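Local structure of metallo-beta-lactamase domain-containing protein (Enterococcus faecalis, 2AZ4) at residues N284-L289 with I295-Y300; K64-P69 with Q84-F89; D45-D48 with E52-I55; A172-I177 with L201-K206. The protein binds two zinc ions in a metallo-beta-lactamase fold and is probably a metal-dependent hydrolase, perhaps an exonuclease that acts on RNA. All blocks are in the same frame, centred on the assembly; numbering follows the deposited sequence.

Contact 1 of 4, residues N284-L289 with I295-Y300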
loop_
_atom_site.group_PDB
_atom_site.type_symbol
_atom_site.label_atom_id
_atom_site.label_comp_id
_atom_site.label_asym_id
_atom_site.label_seq_id
_atom_site.Cartn_x
_atom_site.Cartn_y
_atom_site.Cartn_z
ATOM N N ASN A 284 13.680 -0.364 13.678
ATOM C CA ASN A 284 12.900 0.602 12.884
ATOM C C ASN A 284 11.443 0.210 12.873
ATOM O O ASN A 284 10.568 1.068 12.870
ATOM C CB ASN A 284 13.443 0.738 11.446
ATOM C CG ASN A 284 14.813 1.433 11.401
ATOM O OD1 ASN A 284 14.905 2.643 11.516
ATOM N ND2 ASN A 284 15.867 0.660 11.236
ATOM N N MET A 285 11.173 -1.094 12.891
ATOM C CA MET A 285 9.803 -1.586 13.008
ATOM C C MET A 285 9.209 -1.272 14.398
ATOM O O MET A 285 8.042 -0.857 14.506
ATOM C CB MET A 285 9.695 -3.081 12.684
ATOM C CG MET A 285 8.239 -3.566 12.495
ATOM S SD MET A 285 7.428 -2.847 11.017
ATOM C CE MET A 285 5.888 -2.340 11.771
ATOM N N ALA A 286 9.998 -1.487 15.445
ATOM C CA ALA A 286 9.603 -1.114 16.798
ATOM C C ALA A 286 9.310 0.373 16.876
ATOM O O ALA A 286 8.328 0.790 17.492
ATOM C CB ALA A 286 10.696 -1.498 17.807
ATOM N N ALA A 287 10.156 1.176 16.247
ATOM C CA ALA A 287 9.999 2.624 16.302
ATOM C C ALA A 287 8.710 3.094 15.623
ATOM O O ALA A 287 8.026 3.985 16.142
ATOM C CB ALA A 287 11.211 3.321 15.687
ATOM N N LEU A 288 8.416 2.521 14.451
ATOM C CA LEU A 288 7.157 2.771 13.727
ATOM C C LEU A 288 5.940 2.406 14.588
ATOM O O LEU A 288 4.949 3.139 14.655
ATOM C CB LEU A 288 7.112 1.962 12.414
ATOM C CG LEU A 288 5.917 2.239 11.473
ATOM C CD1 LEU A 288 5.721 3.756 11.185
ATOM C CD2 LEU A 288 6.085 1.439 10.173
ATOM N N LEU A 289 6.020 1.253 15.235
ATOM C CA LEU A 289 4.948 0.802 16.113
ATOM C C LEU A 289 4.698 1.775 17.251
ATOM O O LEU A 289 3.536 2.024 17.657
ATOM C CB LEU A 289 5.331 -0.535 16.707
ATOM C CG LEU A 289 4.187 -1.276 17.352
ATOM C CD1 LEU A 289 3.349 -1.932 16.280
ATOM C CD2 LEU A 289 4.776 -2.316 18.246
ATOM N N ILE A 295 2.891 1.647 21.164
ATOM C CA ILE A 295 3.220 0.330 21.687
ATOM C C ILE A 295 4.738 0.192 21.833
ATOM O O ILE A 295 5.496 0.571 20.945
ATOM C CB ILE A 295 2.604 -0.791 20.842
ATOM C CG1 ILE A 295 1.090 -0.831 21.070
ATOM C CG2 ILE A 295 3.227 -2.166 21.204
ATOM C CD1 ILE A 295 0.334 -1.752 20.083
ATOM N N GLU A 296 5.172 -0.297 22.990
ATOM C CA GLU A 296 6.584 -0.469 23.259
ATOM C C GLU A 296 6.878 -1.947 23.298
ATOM O O GLU A 296 6.317 -2.678 24.110
ATOM C CB GLU A 296 6.989 0.213 24.552
ATOM C CG GLU A 296 6.926 1.733 24.443
ATOM C CD GLU A 296 7.765 2.421 25.475
ATOM O OE1 GLU A 296 7.178 3.092 26.353
ATOM O OE2 GLU A 296 9.008 2.300 25.407
ATOM N N VAL A 297 7.711 -2.389 22.365
ATOM C CA VAL A 297 8.059 -3.788 22.254
ATOM C C VAL A 297 9.582 -3.892 22.323
ATOM O O VAL A 297 10.278 -2.926 22.008
ATOM C CB VAL A 297 7.486 -4.398 20.922
ATOM C CG1 VAL A 297 8.116 -3.739 19.670
ATOM C CG2 VAL A 297 7.655 -5.916 20.877
ATOM N N ARG A 298 10.086 -5.059 22.715
ATOM C CA ARG A 298 11.526 -5.371 22.653
ATOM C C ARG A 298 12.018 -5.346 21.206
ATOM O O ARG A 298 11.246 -5.560 20.266
ATOM C CB ARG A 298 11.848 -6.714 23.347
ATOM C CG ARG A 298 11.700 -6.650 24.872
ATOM C CD ARG A 298 11.609 -8.056 25.488
ATOM N NE ARG A 298 11.298 -7.988 26.917
ATOM C CZ ARG A 298 10.080 -7.780 27.437
ATOM N NH1 ARG A 298 9.009 -7.596 26.656
ATOM N NH2 ARG A 298 9.937 -7.729 28.758
ATOM N N TYR A 299 13.295 -5.038 21.020
ATOM C CA TYR A 299 13.833 -4.838 19.688
ATOM C C TYR A 299 15.317 -5.123 19.644
ATOM O O TYR A 299 15.962 -5.173 20.670
ATOM C CB TYR A 299 13.604 -3.392 19.232
ATOM C CG TYR A 299 14.320 -2.380 20.112
ATOM C CD1 TYR A 299 15.612 -1.929 19.804
ATOM C CD2 TYR A 299 13.705 -1.877 21.260
ATOM C CE1 TYR A 299 16.250 -0.999 20.617
ATOM C CE2 TYR A 299 14.336 -0.974 22.080
ATOM C CZ TYR A 299 15.594 -0.509 21.740
ATOM O OH TYR A 299 16.213 0.398 22.577
ATOM N N TYR A 300 15.836 -5.288 18.433
ATOM C CA TYR A 300 17.272 -5.364 18.189
ATOM C C TYR A 300 17.601 -4.452 17.015
ATOM O O TYR A 300 16.746 -4.173 16.153
ATOM C CB TYR A 300 17.742 -6.805 17.938
ATOM C CG TYR A 300 17.380 -7.337 16.587
ATOM C CD1 TYR A 300 18.347 -7.482 15.593
ATOM C CD2 TYR A 300 16.049 -7.675 16.287
ATOM C CE1 TYR A 300 18.002 -7.976 14.343
ATOM C CE2 TYR A 300 15.694 -8.157 15.043
ATOM C CZ TYR A 300 16.667 -8.295 14.077
ATOM O OH TYR A 300 16.318 -8.756 12.834
HETATM O O HOH W 1 7.834 -0.237 19.905
#

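Contact 2 of 4, residues K64-P69 with Q84-F89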
loop_
_atom_site.group_PDB
_atom_site.type_symbol
_atom_site.label_atom_id
_atom_site.label_comp_id
_atom_site.label_asym_id
_atom_site.label_seq_id
_atom_site.Cartn_x
_atom_site.Cartn_y
_atom_site.Cartn_z
ATOM N N LYS A 64 0.101 18.707 -17.010
ATOM C CA LYS A 64 0.391 20.127 -17.128
ATOM C C LYS A 64 0.377 20.746 -15.754
ATOM O O LYS A 64 -0.583 20.556 -15.005
ATOM C CB LYS A 64 -0.631 20.811 -18.045
ATOM C CG LYS A 64 -0.429 22.314 -18.187
ATOM C CD LYS A 64 -1.599 22.941 -18.949
ATOM C CE LYS A 64 -1.682 24.443 -18.703
ATOM N NZ LYS A 64 -1.959 24.787 -17.268
ATOM N N ASP A 65 1.436 21.497 -15.441
ATOM C CA ASP A 65 1.531 22.303 -14.216
ATOM C C ASP A 65 1.198 21.517 -12.942
ATOM O O ASP A 65 0.392 21.944 -12.120
ATOM C CB ASP A 65 0.662 23.560 -14.329
ATOM C CG ASP A 65 1.269 24.615 -15.253
ATOM O OD1 ASP A 65 2.493 24.906 -15.160
ATOM O OD2 ASP A 65 0.513 25.172 -16.079
ATOM N N LEU A 66 1.814 20.351 -12.815
ATOM C CA LEU A 66 1.685 19.507 -11.645
ATOM C C LEU A 66 3.058 19.037 -11.152
ATOM O O LEU A 66 3.300 18.975 -9.941
ATOM C CB LEU A 66 0.740 18.323 -11.929
ATOM C CG LEU A 66 0.162 17.587 -10.703
ATOM C CD1 LEU A 66 -0.835 18.412 -9.907
ATOM C CD2 LEU A 66 -0.451 16.233 -11.054
ATOM N N TYR A 67 3.969 18.717 -12.066
ATOM C CA TYR A 67 5.285 18.248 -11.625
ATOM C C TYR A 67 6.119 19.440 -11.157
ATOM O O TYR A 67 5.891 20.559 -11.602
ATOM C CB TYR A 67 6.021 17.454 -12.708
ATOM C CG TYR A 67 5.345 16.162 -13.113
ATOM C CD1 TYR A 67 5.108 15.140 -12.175
ATOM C CD2 TYR A 67 4.955 15.948 -14.425
ATOM C CE1 TYR A 67 4.490 13.963 -12.556
ATOM C CE2 TYR A 67 4.330 14.760 -14.812
ATOM C CZ TYR A 67 4.108 13.780 -13.881
ATOM O OH TYR A 67 3.512 12.597 -14.266
ATOM N N ASP A 68 7.038 19.193 -10.225
ATOM C CA ASP A 68 7.919 20.227 -9.665
ATOM C C ASP A 68 8.595 20.922 -10.845
ATOM O O ASP A 68 9.313 20.278 -11.583
ATOM C CB ASP A 68 8.942 19.533 -8.750
ATOM C CG ASP A 68 9.913 20.505 -8.036
ATOM O OD1 ASP A 68 9.940 21.715 -8.336
ATOM O OD2 ASP A 68 10.661 20.018 -7.151
ATOM N N PRO A 69 8.360 22.233 -11.036
ATOM C CA PRO A 69 8.967 22.933 -12.181
ATOM C C PRO A 69 10.491 22.824 -12.260
ATOM O O PRO A 69 11.048 22.849 -13.362
ATOM C CB PRO A 69 8.604 24.402 -11.935
ATOM C CG PRO A 69 8.118 24.473 -10.554
ATOM C CD PRO A 69 7.547 23.143 -10.219
ATOM N N GLN A 84 -6.925 27.383 -10.898
ATOM C CA GLN A 84 -6.611 28.186 -9.710
ATOM C C GLN A 84 -6.377 27.330 -8.470
ATOM O O GLN A 84 -5.635 27.748 -7.572
ATOM C CB GLN A 84 -7.711 29.209 -9.417
ATOM C CG GLN A 84 -7.691 30.410 -10.373
ATOM C CD GLN A 84 -6.375 31.165 -10.311
ATOM O OE1 GLN A 84 -5.623 31.221 -11.294
ATOM N NE2 GLN A 84 -6.075 31.722 -9.143
ATOM N N HIS A 85 -7.009 26.150 -8.428
ATOM C CA HIS A 85 -6.988 25.269 -7.242
ATOM C C HIS A 85 -6.618 23.862 -7.673
ATOM O O HIS A 85 -7.275 23.288 -8.534
ATOM C CB HIS A 85 -8.359 25.225 -6.545
ATOM C CG HIS A 85 -8.950 26.576 -6.275
ATOM N ND1 HIS A 85 -8.582 27.351 -5.195
ATOM C CD2 HIS A 85 -9.896 27.287 -6.939
ATOM C CE1 HIS A 85 -9.258 28.488 -5.216
ATOM N NE2 HIS A 85 -10.065 28.471 -6.260
ATOM N N THR A 86 -5.553 23.319 -7.073
ATOM C CA THR A 86 -5.050 22.007 -7.428
ATOM C C THR A 86 -4.718 21.296 -6.135
ATOM O O THR A 86 -4.238 21.929 -5.188
ATOM C CB THR A 86 -3.763 22.107 -8.285
ATOM O OG1 THR A 86 -3.993 22.941 -9.441
ATOM C CG2 THR A 86 -3.305 20.708 -8.727
ATOM N N ALA A 87 -4.964 19.986 -6.086
ATOM C CA ALA A 87 -4.528 19.191 -4.935
ATOM C C ALA A 87 -4.388 17.737 -5.311
ATOM O O ALA A 87 -5.022 17.260 -6.269
ATOM C CB ALA A 87 -5.532 19.329 -3.764
ATOM N N VAL A 88 -3.594 17.012 -4.523
ATOM C CA VAL A 88 -3.358 15.615 -4.807
ATOM C C VAL A 88 -3.686 14.838 -3.537
ATOM O O VAL A 88 -3.371 15.272 -2.435
ATOM C CB VAL A 88 -1.888 15.305 -5.301
ATOM C CG1 VAL A 88 -1.651 13.799 -5.482
ATOM C CG2 VAL A 88 -1.554 16.004 -6.599
ATOM N N PHE A 89 -4.308 13.680 -3.715
ATOM C CA PHE A 89 -4.669 12.813 -2.602
ATOM C C PHE A 89 -3.992 11.480 -2.766
ATOM O O PHE A 89 -3.786 10.992 -3.902
ATOM C CB PHE A 89 -6.196 12.648 -2.527
ATOM C CG PHE A 89 -6.913 13.911 -2.227
ATOM C CD1 PHE A 89 -7.327 14.195 -0.926
ATOM C CD2 PHE A 89 -7.174 14.840 -3.232
ATOM C CE1 PHE A 89 -7.994 15.399 -0.635
ATOM C CE2 PHE A 89 -7.830 16.055 -2.956
ATOM C CZ PHE A 89 -8.229 16.340 -1.650
#

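Contact 3 of 4, residues D45-D48 with E52-I55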
loop_
_atom_site.group_PDB
_atom_site.type_symbol
_atom_site.label_atom_id
_atom_site.label_comp_id
_atom_site.label_asym_id
_atom_site.label_seq_id
_atom_site.Cartn_x
_atom_site.Cartn_y
_atom_site.Cartn_z
ATOM N N ASP A 45 13.781 -2.414 -18.658
ATOM C CA ASP A 45 14.837 -2.004 -17.736
ATOM C C ASP A 45 15.264 -0.610 -18.133
ATOM O O ASP A 45 15.506 -0.339 -19.307
ATOM C CB ASP A 45 15.998 -3.005 -17.741
ATOM C CG ASP A 45 15.618 -4.342 -17.103
ATOM O OD1 ASP A 45 15.236 -4.359 -15.902
ATOM O OD2 ASP A 45 15.698 -5.378 -17.809
ATOM N N LEU A 46 15.285 0.276 -17.150
ATOM C CA LEU A 46 15.602 1.673 -17.355
ATOM C C LEU A 46 16.805 2.034 -16.508
ATOM O O LEU A 46 16.940 1.506 -15.413
ATOM C CB LEU A 46 14.414 2.537 -16.943
ATOM C CG LEU A 46 13.067 2.329 -17.655
ATOM C CD1 LEU A 46 12.170 3.495 -17.316
ATOM C CD2 LEU A 46 13.230 2.199 -19.171
ATOM N N PRO A 47 17.686 2.926 -17.017
ATOM C CA PRO A 47 18.913 3.263 -16.301
ATOM C C PRO A 47 18.712 4.203 -15.112
ATOM O O PRO A 47 19.628 4.349 -14.291
ATOM C CB PRO A 47 19.763 3.954 -17.372
ATOM C CG PRO A 47 18.777 4.574 -18.298
ATOM C CD PRO A 47 17.600 3.629 -18.316
ATOM N N ASP A 48 17.539 4.833 -15.026
ATOM C CA ASP A 48 17.263 5.872 -14.014
ATOM C C ASP A 48 15.756 6.172 -13.883
ATOM O O ASP A 48 14.951 5.671 -14.672
ATOM C CB ASP A 48 18.050 7.160 -14.324
ATOM C CG ASP A 48 17.642 7.809 -15.636
ATOM O OD1 ASP A 48 16.487 8.276 -15.768
ATOM O OD2 ASP A 48 18.488 7.884 -16.557
ATOM N N GLU A 52 12.023 12.539 -17.349
ATOM C CA GLU A 52 12.044 12.327 -18.805
ATOM C C GLU A 52 12.052 10.854 -19.181
ATOM O O GLU A 52 11.385 10.434 -20.127
ATOM C CB GLU A 52 13.272 13.006 -19.413
ATOM C CG GLU A 52 12.967 14.300 -20.153
ATOM C CD GLU A 52 12.772 15.490 -19.237
ATOM O OE1 GLU A 52 13.514 15.598 -18.229
ATOM O OE2 GLU A 52 11.886 16.332 -19.536
ATOM N N THR A 53 12.819 10.074 -18.433
ATOM C CA THR A 53 12.930 8.647 -18.652
ATOM C C THR A 53 11.576 8.002 -18.399
ATOM O O THR A 53 11.114 7.191 -19.202
ATOM C CB THR A 53 14.039 8.043 -17.752
ATOM O OG1 THR A 53 15.269 8.736 -18.012
ATOM C CG2 THR A 53 14.242 6.562 -18.022
ATOM N N LEU A 54 10.940 8.396 -17.296
ATOM C CA LEU A 54 9.622 7.894 -16.925
ATOM C C LEU A 54 8.546 8.331 -17.917
ATOM O O LEU A 54 7.662 7.551 -18.250
ATOM C CB LEU A 54 9.249 8.311 -15.486
ATOM C CG LEU A 54 10.136 7.835 -14.314
ATOM C CD1 LEU A 54 9.596 8.412 -13.010
ATOM C CD2 LEU A 54 10.222 6.326 -14.235
ATOM N N ILE A 55 8.640 9.574 -18.390
ATOM C CA ILE A 55 7.721 10.102 -19.385
ATOM C C ILE A 55 7.881 9.304 -20.701
ATOM O O ILE A 55 6.916 8.698 -21.183
ATOM C CB ILE A 55 7.933 11.640 -19.579
ATOM C CG1 ILE A 55 7.309 12.408 -18.404
ATOM C CG2 ILE A 55 7.339 12.126 -20.899
ATOM C CD1 ILE A 55 5.811 12.233 -18.270
#

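Contact 4 of 4, residues A172-I177 with L201-K206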
loop_
_atom_site.group_PDB
_atom_site.type_symbol
_atom_site.label_atom_id
_atom_site.label_comp_id
_atom_site.label_asym_id
_atom_site.label_seq_id
_atom_site.Cartn_x
_atom_site.Cartn_y
_atom_site.Cartn_z
ATOM N N ALA A 172 -5.032 3.287 5.225
ATOM C CA ALA A 172 -5.578 3.226 3.864
ATOM C C ALA A 172 -6.946 3.873 3.818
ATOM O O ALA A 172 -7.722 3.754 4.780
ATOM C CB ALA A 172 -5.676 1.779 3.378
ATOM N N SER A 173 -7.231 4.555 2.699
ATOM C CA SER A 173 -8.482 5.293 2.545
ATOM C C SER A 173 -9.057 5.192 1.129
ATOM O O SER A 173 -8.372 4.724 0.194
ATOM C CB SER A 173 -8.267 6.758 2.892
ATOM O OG SER A 173 -7.374 7.354 1.962
ATOM N N ALA A 174 -10.322 5.597 1.018
ATOM C CA ALA A 174 -11.047 5.776 -0.233
ATOM C C ALA A 174 -11.478 7.243 -0.290
ATOM O O ALA A 174 -11.439 7.964 0.729
ATOM C CB ALA A 174 -12.268 4.862 -0.263
ATOM N N LEU A 175 -11.856 7.713 -1.474
ATOM C CA LEU A 175 -12.220 9.121 -1.616
ATOM C C LEU A 175 -13.661 9.197 -2.076
ATOM O O LEU A 175 -14.060 8.456 -2.992
ATOM C CB LEU A 175 -11.299 9.828 -2.623
ATOM C CG LEU A 175 -9.775 9.694 -2.436
ATOM C CD1 LEU A 175 -9.082 10.435 -3.558
ATOM C CD2 LEU A 175 -9.309 10.261 -1.054
ATOM N N LEU A 176 -14.448 10.055 -1.423
ATOM C CA LEU A 176 -15.784 10.365 -1.897
ATOM C C LEU A 176 -15.702 11.784 -2.417
ATOM O O LEU A 176 -15.392 12.710 -1.663
ATOM C CB LEU A 176 -16.831 10.288 -0.786
ATOM C CG LEU A 176 -17.052 8.994 -0.010
ATOM C CD1 LEU A 176 -18.202 9.245 0.924
ATOM C CD2 LEU A 176 -17.375 7.865 -0.911
ATOM N N ILE A 177 -15.981 11.944 -3.701
ATOM C CA ILE A 177 -15.733 13.210 -4.395
ATOM C C ILE A 177 -17.027 13.873 -4.876
ATOM O O ILE A 177 -17.789 13.270 -5.614
ATOM C CB ILE A 177 -14.755 12.968 -5.577
ATOM C CG1 ILE A 177 -13.422 12.427 -5.049
ATOM C CG2 ILE A 177 -14.518 14.267 -6.410
ATOM C CD1 ILE A 177 -12.723 11.442 -6.019
ATOM N N LEU A 201 -17.108 -1.680 5.343
ATOM C CA LEU A 201 -18.577 -1.648 5.395
ATOM C C LEU A 201 -19.126 -0.227 5.534
ATOM O O LEU A 201 -20.032 0.145 4.793
ATOM C CB LEU A 201 -19.115 -2.522 6.528
ATOM C CG LEU A 201 -18.898 -4.026 6.326
ATOM C CD1 LEU A 201 -19.573 -4.787 7.478
ATOM C CD2 LEU A 201 -19.460 -4.497 4.974
ATOM N N ALA A 202 -18.584 0.548 6.478
ATOM C CA ALA A 202 -18.978 1.941 6.662
ATOM C C ALA A 202 -18.711 2.772 5.413
ATOM O O ALA A 202 -19.472 3.698 5.106
ATOM C CB ALA A 202 -18.279 2.547 7.866
ATOM N N PHE A 203 -17.654 2.437 4.681
ATOM C CA PHE A 203 -17.336 3.122 3.437
ATOM C C PHE A 203 -18.424 2.870 2.381
ATOM O O PHE A 203 -18.841 3.784 1.683
ATOM C CB PHE A 203 -15.970 2.649 2.898
ATOM C CG PHE A 203 -15.822 2.811 1.415
ATOM C CD1 PHE A 203 -15.697 4.079 0.847
ATOM C CD2 PHE A 203 -15.836 1.698 0.580
ATOM C CE1 PHE A 203 -15.575 4.235 -0.543
ATOM C CE2 PHE A 203 -15.724 1.837 -0.799
ATOM C CZ PHE A 203 -15.587 3.118 -1.358
ATOM N N CYS A 204 -18.830 1.609 2.241
ATOM C CA CYS A 204 -19.858 1.221 1.268
ATOM C C CYS A 204 -21.173 1.979 1.516
ATOM O O CYS A 204 -21.828 2.432 0.569
ATOM C CB CYS A 204 -20.098 -0.286 1.343
ATOM S SG CYS A 204 -18.791 -1.306 0.672
ATOM N N GLU A 205 -21.530 2.136 2.791
ATOM C CA GLU A 205 -22.712 2.911 3.193
ATOM C C GLU A 205 -22.614 4.391 2.818
ATOM O O GLU A 205 -23.611 5.012 2.422
ATOM C CB GLU A 205 -22.954 2.782 4.691
ATOM C CG GLU A 205 -24.155 3.592 5.218
ATOM C CD GLU A 205 -25.463 3.252 4.478
ATOM O OE1 GLU A 205 -25.999 2.137 4.717
ATOM O OE2 GLU A 205 -25.945 4.088 3.652
ATOM N N LYS A 206 -21.429 4.967 2.979
ATOM C CA LYS A 206 -21.198 6.348 2.562
ATOM C C LYS A 206 -21.203 6.450 1.037
ATOM O O LYS A 206 -21.591 7.479 0.469
ATOM C CB LYS A 206 -19.870 6.839 3.118
ATOM C CG LYS A 206 -19.877 7.134 4.604
ATOM C CD LYS A 206 -18.559 7.835 5.011
ATOM C CE LYS A 206 -18.687 8.572 6.323
ATOM N NZ LYS A 206 -19.217 9.962 6.171
#

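Contact 1 of 4, residues N284-L289 with I295-Y300
In the beta-alpha-beta unit formed by strand 278-282, helix 283-293 and strand 298-300, Ala-286 and Leu-289, one helical turn apart, face the chain that leads from the helix into the second strand. Ala-286 CB sits 3.8 Å from Tyr-299 CB and 3.9 Å from Val-297 CG1, and a lone methyl fits against both without pushing the helix off the chain. The Tyr-299 ring then leads away, and its OH bonds to the backbone O of Asn-311. Leu-289 reaches further: with CG anti to the backbone N (chi1 -165°), it brings CD2 within 3.3 Å of Ile-295 CG2, tighter than usual for two carbons. Leu-289 CD2 also meets Val-297 CG1 at 3.9 Å, so two beta-branched residues of the returning chain share one methyl.

A water joins the backbones beside this apolar patch. It donates to Ala-286 O and Ile-295 O, each at 2.7 Å, and accepts from Val-297 N at a longer 3.3 Å. Helix 265-274 adds Ile-272, which touches both Leu-289 and Val-297. A helix packed on the chain that returns to a neighbouring parallel strand is the beta-alpha-beta crossover.

Contact 2 of 4, residues K64-P69 with Q84-F89
Leu-66 reaches across to strand 85-89 and meets Thr-86 and Val-88 with a single methyl. Its CB starts off alongside the strand and lies beyond contact distance of it. The first torsion sets CG anti to the backbone N (chi1 -162°), and this carries the branch point toward the strand. From CG, the CD1 branch completes the approach: Leu-66 CD1 lies 3.6 Å from Thr-86 CG2 and 4.2 Å from Val-88 CG2. CD2 takes the other branch and makes no close contact with the strand segment.

Thr-86 and Val-88 are two apart on a strand, so both present their side chains to the same side, and Leu-66 covers part of that side of the strand. Strand 85-89 lies between strands 30-34 and 110-113 in one of the two mixed sheets of the metallo-beta-lactamase fold, and the loop carrying Leu-66 packs over it. Beta-branched residues suit an extended strand, and each offers a methyl here. Thr-86 OG1 lies beside the backbone N (chi1 -54°), which leaves CG2 anti to that N and facing the leucine.

Leu-66 also touches Phe-33 of strand 30-34, and its backbone is hydrogen-bonded to Asp-105. Before it in the loop, Lys-64 NZ forms a 2.8 Å salt bridge with Asp-65 OD2, on the anti lone pair of that oxygen, and a second one with Asp-82.

Contact 3 of 4, residues D45-D48 with E52-I55
Thr-53 OG1 donates a hydrogen bond of 2.6 Å to Asp-48 OD1, the polar centre of this contact. The hydroxyl comes in on the syn side of the carboxylate, 18° out of its plane. The other branch of the threonine does apolar work: Thr-53 CG2 lies 3.8 Å from Leu-46 CD1, with Pro-47 CD at 4.5 Å on the margin. Threonine suits the place because its two branches differ, one serving an acid and the other a leucine.

Torsions sort the branches. Thr-53 OG1 is beside the backbone N (chi1 -56°) and CG2 anti to it, while Asp-48 CG stands between its own backbone N and carbonyl carbon (chi1 64°), which swings the carboxylate toward the helix.

One step outward, the same Asp-48 OD1 accepts a bond from the backbone N of His-50, so a single oxygen is gripped by a side-chain hydroxyl and a main-chain N-H. These two bonds would hold the carboxylate at the start of the helix. Leu-46 is backed by Asn-57 and Leu-59 from the chain that follows.

The whole contact lies near the surface, where the loop that follows strand 30-34 leads into helix 51-56, ahead of the long loop to strand 85-89.

Contact 4 of 4, residues A172-I177 with L201-K206
Ala-174 CB and the Phe-203 ring make the tight part of this contact, between strand 173-179 and helix 197-207. Ala-174 CB comes within 3.4 Å of Phe-203 CE1 and 3.7 Å of Phe-203 CD1, approaching the ring obliquely. With CG anti to the backbone N (chi1 155°), the phenyl group extends from the helix toward the sheet. Alanine suits the strand position, since a short side chain leaves room for a bulky ring to come close. Two residues along, Leu-176 reaches the same ring carbon more distantly, its CD2 lying 4.1 Å from Phe-203 CE1. The ring is also touched by Val-163 and Thr-185 of the strands flanking 173-179, and so it is buried against three strands.

Toward solvent the packing changes character. The other methyl of Leu-176, CD1, lies 3.7 Å from Lys-206 CB, and the two side chains cross at about a right angle. Only the root of the lysine takes part here; beyond it the chain leads away from strand 173-177, bends at its last torsion (chi4 -86°), and brings NZ to a salt bridge with Glu-161 of strand 158-164. Lysine suits this margin because its aliphatic start can cover a leucine while its charge stays on the solvent side.

The axes of segments 173-177 and 201-206 run nearly parallel, 10° apart, with a closest approach of 10.1 Å, a separation usual for a helix lying on a sheet. Between these two segments the contact is wholly apolar, so its hold should come from burying hydrocarbon, while the charged pair at the margin adds a polar tie between the helix and the neighbouring strand.

Along the chain the order is contact 3, contact 2, contact 4, contact 1, each closing before the next opens. Contacts 3 and 2 are close neighbours, with centres 22 Å apart and nearest atoms about 5 Å apart. Contacts 2 and 4 belong to the two different mixed sheets of the metallo-beta-lactamase fold; their centres are 24 Å apart, yet they touch where Phe-89 CB meets Leu-175 CD1 at 3.8 Å, packing one sheet on the other. Contact 1 stands apart in the six-stranded parallel sheet, its centre 31 to 36 Å from the others. Contacts 2 and 4 thus belong to the sandwich carrying the zinc site, contact 3 to the loop region leading into it, and contact 1 to a separate parallel-sheet part.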